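Local coordinates for protein mevalonate kinase (PDB 2X7I) that probably catalyses the ATP-dependent phosphorylation of mevalonate to 5-phosphomevalonate, as expected of a mevalonate kinase of the GHMP kinase family, at residues A[7-18]-A[30-41]; A[155-163]-A[211-222]. One frame throughout, in Å; residues are numbered along the deposited sequence.

Contact 1 (A[7-18]-A[30-41]); sequences GYGESTGKIILI and IAVPFNAGKIKV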
loop_
_atom_site.group_PDB
_atom_site.type_symbol
_atom_site.label_atom_id
_atom_site.label_comp_id
_atom_site.label_asym_id
_atom_site.label_seq_id
_atom_site.Cartn_x
_atom_site.Cartn_y
_atom_site.Cartn_z
ATOM N N GLY A 7 9.977 -12.115 19.367
ATOM C CA GLY A 7 9.657 -12.264 17.949
ATOM C C GLY A 7 9.461 -10.947 17.223
ATOM O O GLY A 7 8.782 -10.045 17.704
ATOM N N TYR A 8 10.050 -10.853 16.041
ATOM C CA TYR A 8 10.049 -9.627 15.267
ATOM C C TYR A 8 9.563 -9.889 13.841
ATOM O O TYR A 8 9.935 -10.893 13.237
ATOM C CB TYR A 8 11.467 -9.045 15.233
ATOM C CG TYR A 8 11.547 -7.773 14.439
ATOM C CD1 TYR A 8 12.116 -7.756 13.169
ATOM C CD2 TYR A 8 11.000 -6.595 14.935
ATOM C CE1 TYR A 8 12.167 -6.585 12.420
ATOM C CE2 TYR A 8 11.046 -5.420 14.204
ATOM C CZ TYR A 8 11.635 -5.418 12.945
ATOM O OH TYR A 8 11.671 -4.252 12.213
ATOM N N GLY A 9 8.739 -8.989 13.309
ATOM C CA GLY A 9 8.312 -9.077 11.912
ATOM C C GLY A 9 8.188 -7.730 11.226
ATOM O O GLY A 9 7.909 -6.717 11.862
ATOM N N GLU A 10 8.398 -7.725 9.916
ATOM C CA GLU A 10 8.285 -6.520 9.100
ATOM C C GLU A 10 7.443 -6.779 7.874
ATOM O O GLU A 10 7.356 -7.914 7.390
ATOM C CB GLU A 10 9.657 -6.072 8.612
ATOM C CG GLU A 10 10.234 -4.916 9.359
ATOM C CD GLU A 10 11.704 -4.731 9.061
ATOM O OE1 GLU A 10 12.094 -4.894 7.892
ATOM O OE2 GLU A 10 12.474 -4.442 9.995
ATOM N N SER A 11 6.874 -5.702 7.344
ATOM C CA SER A 11 6.123 -5.765 6.098
ATOM C C SER A 11 6.176 -4.457 5.316
ATOM O O SER A 11 6.175 -3.370 5.898
ATOM C CB SER A 11 4.664 -6.105 6.382
ATOM O OG SER A 11 3.975 -6.330 5.166
ATOM N N THR A 12 6.186 -4.570 3.993
ATOM C CA THR A 12 5.987 -3.403 3.133
ATOM C C THR A 12 4.495 -3.157 2.992
ATOM O O THR A 12 3.682 -3.981 3.408
ATOM C CB THR A 12 6.552 -3.589 1.711
ATOM O OG1 THR A 12 5.658 -4.416 0.951
ATOM C CG2 THR A 12 7.940 -4.188 1.743
ATOM N N GLY A 13 4.146 -2.020 2.397
ATOM C CA GLY A 13 2.781 -1.786 1.935
ATOM C C GLY A 13 2.627 -2.256 0.496
ATOM O O GLY A 13 3.429 -3.051 0.006
ATOM N N LYS A 14 1.607 -1.747 -0.191
ATOM C CA LYS A 14 1.462 -1.975 -1.632
ATOM C C LYS A 14 0.751 -0.804 -2.311
ATOM O O LYS A 14 0.025 -0.052 -1.665
ATOM C CB LYS A 14 0.740 -3.300 -1.891
ATOM C CG LYS A 14 -0.686 -3.212 -2.368
ATOM C CD LYS A 14 -1.654 -2.629 -1.347
ATOM C CE LYS A 14 -2.833 -1.994 -2.076
ATOM N NZ LYS A 14 -3.940 -1.570 -1.195
ATOM N N ILE A 15 0.966 -0.655 -3.613
ATOM C CA ILE A 15 0.242 0.347 -4.398
ATOM C C ILE A 15 -0.441 -0.309 -5.581
ATOM O O ILE A 15 0.136 -1.162 -6.245
ATOM C CB ILE A 15 1.169 1.482 -4.906
ATOM C CG1 ILE A 15 1.912 2.120 -3.727
ATOM C CG2 ILE A 15 0.358 2.533 -5.682
ATOM C CD1 ILE A 15 2.118 3.619 -3.838
ATOM N N ILE A 16 -1.694 0.074 -5.813
ATOM C CA ILE A 16 -2.387 -0.264 -7.041
ATOM C C ILE A 16 -1.995 0.834 -8.014
ATOM O O ILE A 16 -2.492 1.957 -7.921
ATOM C CB ILE A 16 -3.925 -0.293 -6.859
ATOM C CG1 ILE A 16 -4.350 -1.282 -5.759
ATOM C CG2 ILE A 16 -4.604 -0.657 -8.164
ATOM C CD1 ILE A 16 -3.911 -2.720 -5.997
ATOM N N LEU A 17 -1.062 0.528 -8.911
ATOM C CA LEU A 17 -0.607 1.499 -9.901
ATOM C C LEU A 17 -1.755 1.933 -10.801
ATOM O O LEU A 17 -1.935 3.122 -11.064
ATOM C CB LEU A 17 0.500 0.902 -10.760
ATOM C CG LEU A 17 1.881 0.749 -10.119
ATOM C CD1 LEU A 17 2.843 0.244 -11.184
ATOM C CD2 LEU A 17 2.389 2.047 -9.523
ATOM N N ILE A 18 -2.518 0.947 -11.274
ATOM C CA ILE A 18 -3.686 1.171 -12.119
ATOM C C ILE A 18 -4.716 0.149 -11.689
ATOM O O ILE A 18 -4.378 -1.018 -11.471
ATOM C CB ILE A 18 -3.393 0.928 -13.604
ATOM C CG1 ILE A 18 -2.127 1.642 -14.047
ATOM C CG2 ILE A 18 -4.553 1.387 -14.477
ATOM C CD1 ILE A 18 -1.448 0.951 -15.224
ATOM N N ILE A 30 -3.121 -3.559 -11.494
ATOM C CA ILE A 30 -1.717 -3.875 -11.309
ATOM C C ILE A 30 -1.244 -3.360 -9.948
ATOM O O ILE A 30 -1.158 -2.154 -9.725
ATOM C CB ILE A 30 -0.844 -3.287 -12.430
ATOM C CG1 ILE A 30 -1.204 -3.957 -13.762
ATOM C CG2 ILE A 30 0.639 -3.460 -12.086
ATOM C CD1 ILE A 30 -0.044 -4.167 -14.696
ATOM N N ALA A 31 -0.944 -4.293 -9.048
ATOM C CA ALA A 31 -0.436 -3.969 -7.723
ATOM C C ALA A 31 1.061 -4.271 -7.678
ATOM O O ALA A 31 1.523 -5.219 -8.318
ATOM C CB ALA A 31 -1.160 -4.773 -6.685
ATOM N N VAL A 32 1.812 -3.460 -6.936
ATOM C CA VAL A 32 3.241 -3.686 -6.734
ATOM C C VAL A 32 3.586 -3.410 -5.279
ATOM O O VAL A 32 2.882 -2.636 -4.622
ATOM C CB VAL A 32 4.131 -2.762 -7.627
ATOM C CG1 VAL A 32 3.867 -3.018 -9.089
ATOM C CG2 VAL A 32 3.914 -1.287 -7.277
ATOM N N PRO A 33 4.678 -4.015 -4.779
ATOM C CA PRO A 33 5.130 -3.722 -3.424
ATOM C C PRO A 33 5.441 -2.243 -3.250
ATOM O O PRO A 33 5.958 -1.621 -4.166
ATOM C CB PRO A 33 6.418 -4.549 -3.288
ATOM C CG PRO A 33 6.365 -5.558 -4.344
ATOM C CD PRO A 33 5.570 -4.973 -5.457
ATOM N N PHE A 34 5.106 -1.691 -2.089
ATOM C CA PHE A 34 5.440 -0.306 -1.761
ATOM C C PHE A 34 6.546 -0.338 -0.706
ATOM O O PHE A 34 6.289 -0.303 0.494
ATOM C CB PHE A 34 4.180 0.415 -1.267
ATOM C CG PHE A 34 4.387 1.862 -0.874
ATOM C CD1 PHE A 34 5.187 2.704 -1.615
ATOM C CD2 PHE A 34 3.725 2.383 0.235
ATOM C CE1 PHE A 34 5.346 4.027 -1.257
ATOM C CE2 PHE A 34 3.873 3.706 0.593
ATOM C CZ PHE A 34 4.690 4.531 -0.155
ATOM N N ASN A 35 7.781 -0.413 -1.182
ATOM C CA ASN A 35 8.956 -0.613 -0.323
ATOM C C ASN A 35 9.261 0.559 0.602
ATOM O O ASN A 35 9.974 0.389 1.584
ATOM C CB ASN A 35 10.194 -0.905 -1.170
ATOM C CG ASN A 35 10.046 -2.157 -2.009
ATOM O OD1 ASN A 35 9.791 -3.243 -1.484
ATOM N ND2 ASN A 35 10.214 -2.018 -3.319
ATOM N N ALA A 36 8.749 1.743 0.277
ATOM C CA ALA A 36 8.936 2.917 1.124
ATOM C C ALA A 36 8.086 2.843 2.406
ATOM O O ALA A 36 8.423 3.458 3.419
ATOM C CB ALA A 36 8.617 4.187 0.343
ATOM N N GLY A 37 6.993 2.091 2.356
ATOM C CA GLY A 37 6.106 1.925 3.513
ATOM C C GLY A 37 6.527 0.712 4.314
ATOM O O GLY A 37 6.721 -0.359 3.752
ATOM N N LYS A 38 6.695 0.885 5.621
ATOM C CA LYS A 38 7.157 -0.186 6.500
ATOM C C LYS A 38 6.309 -0.260 7.764
ATOM O O LYS A 38 6.097 0.742 8.440
ATOM C CB LYS A 38 8.624 0.015 6.882
ATOM C CG LYS A 38 9.620 -0.223 5.722
ATOM C CD LYS A 38 9.742 -1.725 5.346
ATOM C CE LYS A 38 9.952 -1.935 3.848
ATOM N NZ LYS A 38 11.293 -1.468 3.363
ATOM N N ILE A 39 5.830 -1.462 8.064
ATOM C CA ILE A 39 5.209 -1.759 9.334
ATOM C C ILE A 39 6.089 -2.773 10.059
ATOM O O ILE A 39 6.437 -3.805 9.482
ATOM C CB ILE A 39 3.792 -2.309 9.140
ATOM C CG1 ILE A 39 2.913 -1.232 8.490
ATOM C CG2 ILE A 39 3.216 -2.783 10.462
ATOM C CD1 ILE A 39 1.468 -1.210 8.970
ATOM N N LYS A 40 6.452 -2.461 11.306
ATOM C CA LYS A 40 7.258 -3.339 12.151
ATOM C C LYS A 40 6.452 -3.761 13.383
ATOM O O LYS A 40 5.863 -2.914 14.057
ATOM C CB LYS A 40 8.518 -2.613 12.630
ATOM C CG LYS A 40 9.417 -2.057 11.528
ATOM C CD LYS A 40 10.544 -1.232 12.125
ATOM C CE LYS A 40 11.529 -0.764 11.063
ATOM N NZ LYS A 40 10.903 0.186 10.087
ATOM N N VAL A 41 6.453 -5.057 13.685
ATOM C CA VAL A 41 5.832 -5.570 14.905
ATOM C C VAL A 41 6.870 -6.290 15.770
ATOM O O VAL A 41 7.649 -7.104 15.274
ATOM C CB VAL A 41 4.639 -6.525 14.593
ATOM C CG1 VAL A 41 4.112 -7.183 15.880
ATOM C CG2 VAL A 41 3.525 -5.766 13.859
#

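Contact 2 (A[155-163]-A[211-222]); sequences KPVWFQKGH and GKLVLRASDVIE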
loop_
_atom_site.group_PDB
_atom_site.type_symbol
_atom_site.label_atom_id
_atom_site.label_comp_id
_atom_site.label_asym_id
_atom_site.label_seq_id
_atom_site.Cartn_x
_atom_site.Cartn_y
_atom_site.Cartn_z
ATOM N N LYS A 155 6.435 -9.316 -5.379
ATOM C CA LYS A 155 6.339 -9.225 -6.832
ATOM C C LYS A 155 5.042 -8.527 -7.257
ATOM O O LYS A 155 4.069 -8.496 -6.483
ATOM C CB LYS A 155 6.404 -10.622 -7.425
ATOM C CG LYS A 155 7.767 -11.284 -7.269
ATOM C CD LYS A 155 7.659 -12.803 -7.364
ATOM C CE LYS A 155 9.034 -13.463 -7.424
ATOM N NZ LYS A 155 9.948 -12.908 -6.382
ATOM N N PRO A 156 5.018 -7.955 -8.481
ATOM C CA PRO A 156 3.771 -7.376 -8.957
ATOM C C PRO A 156 2.722 -8.454 -9.195
ATOM O O PRO A 156 3.069 -9.569 -9.558
ATOM C CB PRO A 156 4.164 -6.699 -10.285
ATOM C CG PRO A 156 5.621 -6.650 -10.315
ATOM C CD PRO A 156 6.093 -7.797 -9.474
ATOM N N VAL A 157 1.458 -8.118 -8.964
ATOM C CA VAL A 157 0.332 -8.999 -9.249
ATOM C C VAL A 157 -0.582 -8.299 -10.253
ATOM O O VAL A 157 -0.932 -7.138 -10.074
ATOM C CB VAL A 157 -0.476 -9.316 -7.978
ATOM C CG1 VAL A 157 -1.759 -10.081 -8.334
ATOM C CG2 VAL A 157 0.376 -10.097 -6.979
ATOM N N TRP A 158 -0.955 -9.022 -11.302
ATOM C CA TRP A 158 -1.704 -8.484 -12.421
ATOM C C TRP A 158 -3.030 -9.230 -12.502
ATOM O O TRP A 158 -3.027 -10.458 -12.624
ATOM C CB TRP A 158 -0.884 -8.670 -13.709
ATOM C CG TRP A 158 -1.651 -8.503 -14.994
ATOM C CD1 TRP A 158 -2.579 -7.543 -15.277
ATOM C CD2 TRP A 158 -1.537 -9.313 -16.175
ATOM N NE1 TRP A 158 -3.065 -7.716 -16.557
ATOM C CE2 TRP A 158 -2.444 -8.796 -17.126
ATOM C CE3 TRP A 158 -0.769 -10.434 -16.515
ATOM C CZ2 TRP A 158 -2.591 -9.353 -18.409
ATOM C CZ3 TRP A 158 -0.920 -10.994 -17.786
ATOM C CH2 TRP A 158 -1.822 -10.449 -18.719
ATOM N N PHE A 159 -4.147 -8.494 -12.402
ATOM C CA PHE A 159 -5.499 -9.034 -12.632
ATOM C C PHE A 159 -5.998 -8.590 -14.004
ATOM O O PHE A 159 -5.842 -7.427 -14.361
ATOM C CB PHE A 159 -6.489 -8.488 -11.586
ATOM C CG PHE A 159 -6.411 -9.140 -10.204
ATOM C CD1 PHE A 159 -5.356 -9.972 -9.829
ATOM C CD2 PHE A 159 -7.409 -8.875 -9.270
ATOM C CE1 PHE A 159 -5.315 -10.536 -8.552
ATOM C CE2 PHE A 159 -7.370 -9.424 -7.997
ATOM C CZ PHE A 159 -6.322 -10.260 -7.632
ATOM N N GLN A 160 -6.629 -9.496 -14.757
ATOM C CA GLN A 160 -7.273 -9.150 -16.035
ATOM C C GLN A 160 -8.362 -10.154 -16.395
ATOM O O GLN A 160 -8.093 -11.359 -16.423
ATOM C CB GLN A 160 -6.257 -9.172 -17.178
ATOM C CG GLN A 160 -6.700 -8.427 -18.433
ATOM C CD GLN A 160 -6.476 -6.927 -18.328
ATOM O OE1 GLN A 160 -5.441 -6.479 -17.837
ATOM N NE2 GLN A 160 -7.448 -6.146 -18.785
ATOM N N LYS A 161 -9.561 -9.672 -16.732
ATOM C CA LYS A 161 -10.637 -10.542 -17.233
ATOM C C LYS A 161 -10.878 -11.694 -16.251
ATOM O O LYS A 161 -11.231 -11.438 -15.115
ATOM C CB LYS A 161 -10.319 -11.055 -18.651
ATOM C CG LYS A 161 -10.527 -10.040 -19.776
ATOM C CD LYS A 161 -10.370 -10.718 -21.145
ATOM C CE LYS A 161 -11.082 -9.964 -22.268
ATOM N NZ LYS A 161 -11.339 -10.837 -23.458
ATOM N N GLY A 162 -10.658 -12.939 -16.672
ATOM C CA GLY A 162 -10.907 -14.113 -15.832
ATOM C C GLY A 162 -9.645 -14.827 -15.370
ATOM O O GLY A 162 -9.687 -16.007 -15.039
ATOM N N HIS A 163 -8.522 -14.113 -15.341
ATOM C CA HIS A 163 -7.255 -14.692 -14.887
ATOM C C HIS A 163 -6.433 -13.706 -14.064
ATOM O O HIS A 163 -6.663 -12.499 -14.123
ATOM C CB HIS A 163 -6.438 -15.274 -16.061
ATOM C CG HIS A 163 -5.921 -14.258 -17.036
ATOM N ND1 HIS A 163 -4.672 -13.688 -16.922
ATOM C CD2 HIS A 163 -6.457 -13.758 -18.177
ATOM C CE1 HIS A 163 -4.472 -12.860 -17.936
ATOM N NE2 HIS A 163 -5.542 -12.879 -18.708
ATOM N N GLY A 211 -9.336 -0.851 -17.798
ATOM C CA GLY A 211 -9.189 -2.247 -18.170
ATOM C C GLY A 211 -8.192 -2.455 -19.291
ATOM O O GLY A 211 -7.232 -3.213 -19.124
ATOM N N LYS A 212 -8.398 -1.788 -20.430
ATOM C CA LYS A 212 -7.412 -1.856 -21.521
ATOM C C LYS A 212 -6.054 -1.254 -21.133
ATOM O O LYS A 212 -5.024 -1.760 -21.553
ATOM C CB LYS A 212 -7.927 -1.257 -22.856
ATOM C CG LYS A 212 -8.663 0.082 -22.792
ATOM C CD LYS A 212 -9.157 0.512 -24.186
ATOM C CE LYS A 212 -10.499 1.244 -24.136
ATOM N NZ LYS A 212 -11.665 0.322 -23.928
ATOM N N LEU A 213 -6.048 -0.195 -20.323
ATOM C CA LEU A 213 -4.787 0.400 -19.859
ATOM C C LEU A 213 -3.994 -0.509 -18.909
ATOM O O LEU A 213 -2.769 -0.450 -18.893
ATOM C CB LEU A 213 -5.030 1.758 -19.204
ATOM C CG LEU A 213 -5.520 2.858 -20.152
ATOM C CD1 LEU A 213 -6.000 4.074 -19.363
ATOM C CD2 LEU A 213 -4.427 3.248 -21.139
ATOM N N VAL A 214 -4.690 -1.326 -18.116
ATOM C CA VAL A 214 -4.042 -2.339 -17.276
ATOM C C VAL A 214 -3.401 -3.436 -18.142
ATOM O O VAL A 214 -2.359 -3.985 -17.779
ATOM C CB VAL A 214 -5.039 -2.986 -16.265
ATOM C CG1 VAL A 214 -4.414 -4.192 -15.572
ATOM C CG2 VAL A 214 -5.509 -1.966 -15.240
ATOM N N LEU A 215 -4.017 -3.746 -19.282
ATOM C CA LEU A 215 -3.489 -4.759 -20.194
ATOM C C LEU A 215 -2.179 -4.285 -20.827
ATOM O O LEU A 215 -1.207 -5.036 -20.893
ATOM C CB LEU A 215 -4.515 -5.108 -21.280
ATOM C CG LEU A 215 -4.115 -6.179 -22.299
ATOM C CD1 LEU A 215 -3.578 -7.433 -21.605
ATOM C CD2 LEU A 215 -5.286 -6.516 -23.229
ATOM N N ARG A 216 -2.149 -3.036 -21.277
ATOM C CA ARG A 216 -0.912 -2.459 -21.796
ATOM C C ARG A 216 0.157 -2.303 -20.708
ATOM O O ARG A 216 1.340 -2.442 -20.983
ATOM C CB ARG A 216 -1.180 -1.103 -22.430
ATOM C CG ARG A 216 -2.083 -1.147 -23.655
ATOM C CD ARG A 216 -2.550 0.265 -24.025
ATOM N NE ARG A 216 -1.440 1.232 -24.083
ATOM C CZ ARG A 216 -1.597 2.542 -24.279
ATOM N NH1 ARG A 216 -2.812 3.060 -24.449
ATOM N NH2 ARG A 216 -0.533 3.340 -24.318
ATOM N N ALA A 217 -0.266 -1.996 -19.486
ATOM C CA ALA A 217 0.654 -1.842 -18.347
ATOM C C ALA A 217 1.381 -3.133 -17.976
ATOM O O ALA A 217 2.519 -3.097 -17.536
ATOM C CB ALA A 217 -0.101 -1.314 -17.142
ATOM N N SER A 218 0.716 -4.268 -18.141
ATOM C CA SER A 218 1.311 -5.557 -17.834
ATOM C C SER A 218 2.500 -5.834 -18.737
ATOM O O SER A 218 3.553 -6.218 -18.256
ATOM C CB SER A 218 0.275 -6.686 -17.946
ATOM O OG SER A 218 -0.280 -6.771 -19.247
ATOM N N ASP A 219 2.328 -5.624 -20.039
ATOM C CA ASP A 219 3.423 -5.804 -21.000
ATOM C C ASP A 219 4.536 -4.776 -20.788
ATOM O O ASP A 219 5.717 -5.122 -20.751
ATOM C CB ASP A 219 2.900 -5.733 -22.439
ATOM C CG ASP A 219 2.259 -7.035 -22.889
ATOM O OD1 ASP A 219 1.008 -7.082 -22.975
ATOM O OD2 ASP A 219 3.011 -8.009 -23.147
ATOM N N VAL A 220 4.139 -3.518 -20.644
ATOM C CA VAL A 220 5.065 -2.425 -20.346
ATOM C C VAL A 220 5.954 -2.725 -19.131
ATOM O O VAL A 220 7.137 -2.429 -19.141
ATOM C CB VAL A 220 4.277 -1.104 -20.130
ATOM C CG1 VAL A 220 5.013 -0.151 -19.198
ATOM C CG2 VAL A 220 3.972 -0.455 -21.482
ATOM N N ILE A 221 5.373 -3.322 -18.093
ATOM C CA ILE A 221 6.120 -3.680 -16.884
ATOM C C ILE A 221 7.010 -4.898 -17.112
ATOM O O ILE A 221 8.157 -4.923 -16.677
ATOM C CB ILE A 221 5.145 -3.905 -15.688
ATOM C CG1 ILE A 221 4.779 -2.554 -15.072
ATOM C CG2 ILE A 221 5.755 -4.821 -14.633
ATOM C CD1 ILE A 221 3.372 -2.474 -14.556
ATOM N N GLU A 222 6.479 -5.904 -17.803
ATOM C CA GLU A 222 7.260 -7.095 -18.154
ATOM C C GLU A 222 8.496 -6.779 -19.009
ATOM O O GLU A 222 9.483 -7.526 -18.978
ATOM C CB GLU A 222 6.381 -8.098 -18.900
ATOM C CG GLU A 222 5.337 -8.785 -18.025
ATOM C CD GLU A 222 4.155 -9.323 -18.817
ATOM O OE1 GLU A 222 4.331 -9.715 -19.987
ATOM O OE2 GLU A 222 3.041 -9.359 -18.267
#

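Contact 1 (A[7-18]-A[30-41])
Tyr8 lays its ring obliquely against Val41 O and the side chain of Lys40, opening an antiparallel strand pair that shows how one long strand can be served by a broken partner. With CG anti to the backbone N (chi1 180°), the ring crosses the Lys40 chain at a slant, and the hydroxyl oxygen OH comes within 3.2 Å of Lys40 CG. Gly9 and Val41 form a hydrogen-bonded pair closed by two backbone bonds. The side chains of the non-hydrogen-bonded pair Glu10 and Lys40 run side by side, Glu10 CG 3.7 Å from Lys40 CG. Ser11 and Ile39 again exchange two bonds.

At Thr12 the partner strand breaks: a type I turn from Phe34 to Gly37 interrupts it, and the CG2 methyl of Thr12 rests on Lys38 CE at 3.7 Å. Gly13 N makes only weak bonds, to the carbonyls of Phe34 and Gly37, whereas Gly13 O takes Phe34 N from above its carbonyl plane and Thr12 OG1 within that plane. Lys14, its CB 3.5 Å from Val32 O, leads its amine away to a salt bridge with Asp147 and a hydrogen bond with Gly100 O. On the far side of the break from Ser11, Ile15 and Val32 pair regularly, and Ile15 CD1 stands 4.1 Å from the centroid of the Phe34 ring, a CH-pi contact over one face. Ile16 CD1 presses on Ala31 CB at 3.5 Å, and Leu17 CD1 meets Val32 CG1 at 4.0 Å.

In this mixed sheet, as expected of a GHMP kinase N-terminal domain, helix 103-119 packs on Ser11, Ile39 and Val41, helix 145-153 on Ala31 and Pro33, and helix 203-222 on Ile18 and Ile30; strand 29-45 also pairs with strands 87-93 and 157-160.

Contact 2 (A[155-163]-A[211-222])
Trp158 and Gln160, on the same side of strand 157-160, meet one flank of helix 211-222 in a strand-on-helix packing within the GHMP kinase fold; the two axes approach to 8.9 Å and run roughly antiparallel at 142°. Two alternate strand residues thus cover overlapping parts of one helix flank, Gln160 from Gly211 to Leu215 and Trp158 from Val214 to Glu222.

Trp158 holds CG anti to the backbone N (chi1 165°), which carries the indole out over the helix. Ser218 CB lies beneath one face of it, 3.6 Å from the centroid of the five-membered ring, in a CH-pi contact almost on the ring normal. Val214 CG1 comes to the indole edge, close to the ring plane, 3.8 Å from Trp158 CD1. Leu215 CD1 approaches obliquely, 3.9 Å from Trp158 CZ2.

The Ser218 hydroxyl, with OG placed between the backbone N and the carbonyl carbon, turns back along the helix to bond Leu215 O, while its CB remains against the ring.

Gln160 bends at chi2 (81°), and its amide then works in two directions. OE1 receives Trp158 NE1 on a lone pair, with the oxygen nearly in the indole plane, a bond that helps to set the rotation of both flat groups. OE1 also packs on Val214 CG1 at 3.4 Å. The amide is held at its other end too, where NE2 donates to Gly211 O at 3.0 Å; it arrives from above that carbonyl's plane, while Leu215 N reaches the same oxygen from the opposite face.

In the fold
Contact 1 and contact 2 have centres about 20 Å apart, yet they share one sheet, since strands 29-45 and 157-160 are neighbours in it. A probable backbone hydrogen bond joins Ala31 O to Val157 N at 3.0 Å. The helix of contact 2 also reaches the end of contact 1: Ala217 CB lies 3.3 Å from Ile18 CD1. Helix 203-222 therefore packs both on strand 157-160 and on the Ile18-Ile30 end of contact 1. Lys14, about 3 Å from a bound citrate that may mark a pocket, probably lies with Asp147 at the active site, as in related mevalonate kinases. Contact 2 is remote from it, Trp158 NE1 being 16.6 Å from Lys14 NZ.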